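Local atomic coordinates of uncharacterized conserved protein (Methanococcus maripaludis S2, PDB entry 3C2Q), a protein that catalyses the NAD(+)-dependent cyclodeamination of ornithine, converting L-ornithine to L-proline with release of ammonia. Residues Gly215-Lys218 against Asn219-Ser223; Asp255-Asp259 against Ser260-Gln264. One frame throughout, in Å; residues are numbered along the deposited sequence.

Interaction 1 (Gly215-Lys218 against Asn219-Ser223); sequences GNIK and NAVES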
# COMPACT_ATOMS: atom_id res chain seq x y z
N GLY B 215 -19.73 34.07 -7.94
CA GLY B 215 -18.78 34.97 -7.23
C GLY B 215 -18.02 34.36 -6.05
O GLY B 215 -16.93 34.80 -5.70
N ASN B 216 -18.65 33.39 -5.39
CA ASN B 216 -18.08 32.62 -4.29
C ASN B 216 -19.13 31.60 -3.89
O ASN B 216 -20.23 31.59 -4.48
CB ASN B 216 -17.59 33.49 -3.11
CG ASN B 216 -18.68 34.46 -2.57
OD1 ASN B 216 -19.84 34.10 -2.40
ND2 ASN B 216 -18.26 35.68 -2.28
N ILE B 217 -18.79 30.72 -2.95
CA ILE B 217 -19.74 29.70 -2.48
C ILE B 217 -20.98 30.33 -1.80
O ILE B 217 -22.13 29.96 -2.13
CB ILE B 217 -19.07 28.68 -1.54
CG1 ILE B 217 -18.08 27.83 -2.36
CG2 ILE B 217 -20.13 27.80 -0.83
CD1 ILE B 217 -17.20 26.97 -1.50
N LYS B 218 -20.75 31.26 -0.88
CA LYS B 218 -21.84 31.96 -0.18
C LYS B 218 -22.88 32.56 -1.14
O LYS B 218 -24.08 32.37 -0.94
CB LYS B 218 -21.29 33.01 0.76
CG LYS B 218 -22.37 33.78 1.57
CD LYS B 218 -21.71 34.61 2.65
CE LYS B 218 -22.73 35.20 3.62
NZ LYS B 218 -22.05 35.83 4.82
N ASN B 219 -22.42 33.24 -2.19
CA ASN B 219 -23.32 33.81 -3.21
C ASN B 219 -24.13 32.75 -3.93
O ASN B 219 -25.31 32.96 -4.23
CB ASN B 219 -22.54 34.59 -4.26
CG ASN B 219 -22.02 35.92 -3.74
OD1 ASN B 219 -22.27 36.28 -2.61
ND2 ASN B 219 -21.26 36.62 -4.58
N ALA B 220 -23.48 31.63 -4.27
CA ALA B 220 -24.17 30.49 -4.89
C ALA B 220 -25.25 29.87 -4.00
O ALA B 220 -26.24 29.37 -4.49
CB ALA B 220 -23.13 29.38 -5.30
N VAL B 221 -25.02 29.86 -2.70
CA VAL B 221 -26.03 29.38 -1.76
C VAL B 221 -27.18 30.41 -1.70
O VAL B 221 -28.35 30.05 -1.83
CB VAL B 221 -25.45 29.09 -0.36
CG1 VAL B 221 -26.58 28.85 0.64
CG2 VAL B 221 -24.49 27.85 -0.40
N GLU B 222 -26.82 31.69 -1.55
CA GLU B 222 -27.80 32.79 -1.51
C GLU B 222 -28.65 32.89 -2.77
O GLU B 222 -29.86 33.13 -2.67
CB GLU B 222 -27.10 34.10 -1.16
CG GLU B 222 -26.70 34.14 0.32
CD GLU B 222 -25.96 35.41 0.76
OE1 GLU B 222 -25.73 36.33 -0.08
OE2 GLU B 222 -25.62 35.48 1.97
N SER B 223 -28.07 32.64 -3.94
CA SER B 223 -28.84 32.60 -5.20
C SER B 223 -29.71 31.35 -5.46
O SER B 223 -30.44 31.31 -6.46
CB SER B 223 -27.90 32.78 -6.39
OG SER B 223 -27.20 31.58 -6.67
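The amides of Asn-216 and Asn-219 are turned 51° against each other, and OD1 of Asn-216 stands over one face of the Asn-219 amide, 3.1 Å from its CG. ND2 of Asn-219 donates to the backbone O of Ala-214, the last residue of helix 203-214. OD1 of Asn-216 is itself an acceptor, taking the backbone N-H of Asn-219 at 2.7 Å almost head-on (C=O...N angle 176°). The first torsion of Asn-216 (chi1 53°), with CG between backbone N and carbonyl carbon, folds the amide back over the start of helix 217-222. The backbone O of Asn-216 receives Ala-220 N in a longer bond of 3.3 Å. One residue further along, Val-221 N donates to Ile-217 O at 2.9 Å. On the solvent side, OE2 of Glu-222 lies against the methylene chain of Lys-218, 3.3 Å from CE, yet 4.6 Å from NZ, so the opposite charges are near without forming a salt bridge. Ile-217 and Val-221 instead face inward, onto helix 230-237. With Gly-215 leaving the preceding helix at positive phi, the geometry is that of a tight helix-to-helix turn whose second helix opens with an asparagine N-cap.

Interaction 2 (Asp255-Asp259 against Ser260-Gln264); sequences DVITD and SMVAQ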
# COMPACT_ATOMS: atom_id res chain seq x y z
N ASP B 255 -13.20 31.26 -3.34
CA ASP B 255 -12.94 31.06 -1.91
C ASP B 255 -11.50 30.56 -1.58
O ASP B 255 -11.06 30.64 -0.44
CB ASP B 255 -13.94 30.08 -1.28
CG ASP B 255 -15.41 30.51 -1.45
OD1 ASP B 255 -16.11 30.65 -0.42
OD2 ASP B 255 -15.86 30.65 -2.61
N VAL B 256 -10.80 30.04 -2.59
CA VAL B 256 -9.51 29.38 -2.37
C VAL B 256 -8.42 30.41 -2.07
O VAL B 256 -8.34 31.45 -2.77
CB VAL B 256 -9.16 28.51 -3.62
CG1 VAL B 256 -7.66 28.11 -3.64
CG2 VAL B 256 -10.07 27.25 -3.63
N ILE B 257 -7.62 30.15 -1.04
CA ILE B 257 -6.45 30.97 -0.71
C ILE B 257 -5.27 30.41 -1.49
O ILE B 257 -4.82 29.29 -1.21
CB ILE B 257 -6.19 30.92 0.82
CG1 ILE B 257 -7.44 31.42 1.56
CG2 ILE B 257 -4.89 31.70 1.20
CD1 ILE B 257 -7.32 31.38 3.07
N THR B 258 -4.79 31.16 -2.49
CA THR B 258 -3.75 30.65 -3.36
C THR B 258 -2.32 30.72 -2.76
O THR B 258 -1.45 29.99 -3.17
CB THR B 258 -3.78 31.31 -4.75
OG1 THR B 258 -3.56 32.72 -4.60
CG2 THR B 258 -5.15 31.07 -5.44
N ASP B 259 -2.10 31.59 -1.77
CA ASP B 259 -0.76 31.67 -1.19
C ASP B 259 -0.64 30.66 -0.04
O ASP B 259 -1.39 30.70 0.91
CB ASP B 259 -0.42 33.06 -0.68
CG ASP B 259 1.02 33.16 -0.27
OD1 ASP B 259 1.87 33.56 -1.12
OD2 ASP B 259 1.33 32.74 0.87
N SER B 260 0.32 29.75 -0.15
CA SER B 260 0.38 28.70 0.84
C SER B 260 0.70 29.16 2.23
O SER B 260 0.26 28.54 3.18
CB SER B 260 1.29 27.57 0.40
OG SER B 260 2.61 28.00 0.34
N MSE B 261 1.46 30.25 2.39
CA MSE B 261 1.78 30.71 3.75
C MSE B 261 0.58 31.45 4.43
O MSE B 261 0.31 31.27 5.63
CB MSE B 261 3.09 31.52 3.78
CG MSE B 261 4.35 30.69 3.35
SE MSE B 261 4.59 29.08 4.53
CE MSE B 261 3.66 27.66 3.48
N VAL B 262 -0.15 32.23 3.65
CA VAL B 262 -1.39 32.84 4.12
C VAL B 262 -2.37 31.71 4.53
O VAL B 262 -2.98 31.77 5.60
CB VAL B 262 -2.02 33.75 3.01
CG1 VAL B 262 -3.41 34.28 3.40
CG2 VAL B 262 -1.06 34.93 2.66
N ALA B 263 -2.50 30.68 3.68
CA ALA B 263 -3.39 29.54 3.98
C ALA B 263 -2.91 28.85 5.24
O ALA B 263 -3.71 28.59 6.16
CB ALA B 263 -3.45 28.56 2.79
N GLN B 264 -1.61 28.58 5.33
CA GLN B 264 -1.04 27.93 6.49
C GLN B 264 -1.36 28.66 7.81
O GLN B 264 -1.77 28.03 8.80
CB GLN B 264 0.47 27.74 6.35
CG GLN B 264 1.06 26.84 7.45
CD GLN B 264 2.58 26.78 7.43
OE1 GLN B 264 3.24 27.52 8.17
NE2 GLN B 264 3.14 25.93 6.59
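This is a local helix-capping contact, at the point where the loop following strand 241-244 enters helix 260-271. Asp-259 is the cap. Its OD2 accepts Val-262 N at 3.2 Å through the anti lone pair, with a fairly straight N-H...O angle of 166°, and also takes a weak, more bent bond from Met-261 N at 2.9 Å (130°). Having CG anti to the backbone N (chi1 -172°) brings the carboxylate over the N-H groups of Met-261 and Val-262 in the first turn, where the helix end would be expected to favour its negative charge. The other oxygen, OD1, is engaged by Thr-258 OG1 of the second subunit, which ties the cap to the interface. The backbone O of Asp-259 adds the first regular helical bond, from Ala-263 N at 3.0 Å. Beside this polar grip, CG2 of Ile-257 packs against the helix, 3.7 Å from Val-262 CG1 and 3.8 Å from Ala-263 CB; the Ile-257 and Val-262 side chains meet at about a right angle. Such an aspartate N-cap here begins the crossover helix that carries the chain from edge strand 241-244 to strand 276-280, across the middle of the Rossmann fold.

In the fold
Interaction 1 precedes interaction 2 along the chain, and both belong to the Rossmann-fold region; their centres lie 20 Å apart. Helix 230-237 and strand 241-244 separate them in sequence, yet they meet directly: Ile-217 N probably donates a hydrogen bond to Asp-255 OD2 at 3.0 Å, joining the start of helix 217-222 to the loop that leads into helix 260-271. Asp-255 also binds Tyr-241 OH through OD1, so the link reaches the edge strand of the six-stranded parallel sheet. Only interaction 2 touches another subunit. Ile-217 and Ala-263 lie about 8 and 7 Å, side chain to side chain, from Asn-171 and His-285, residues predicted to bind NAD(+), which probably places both helix starts near the cofactor site.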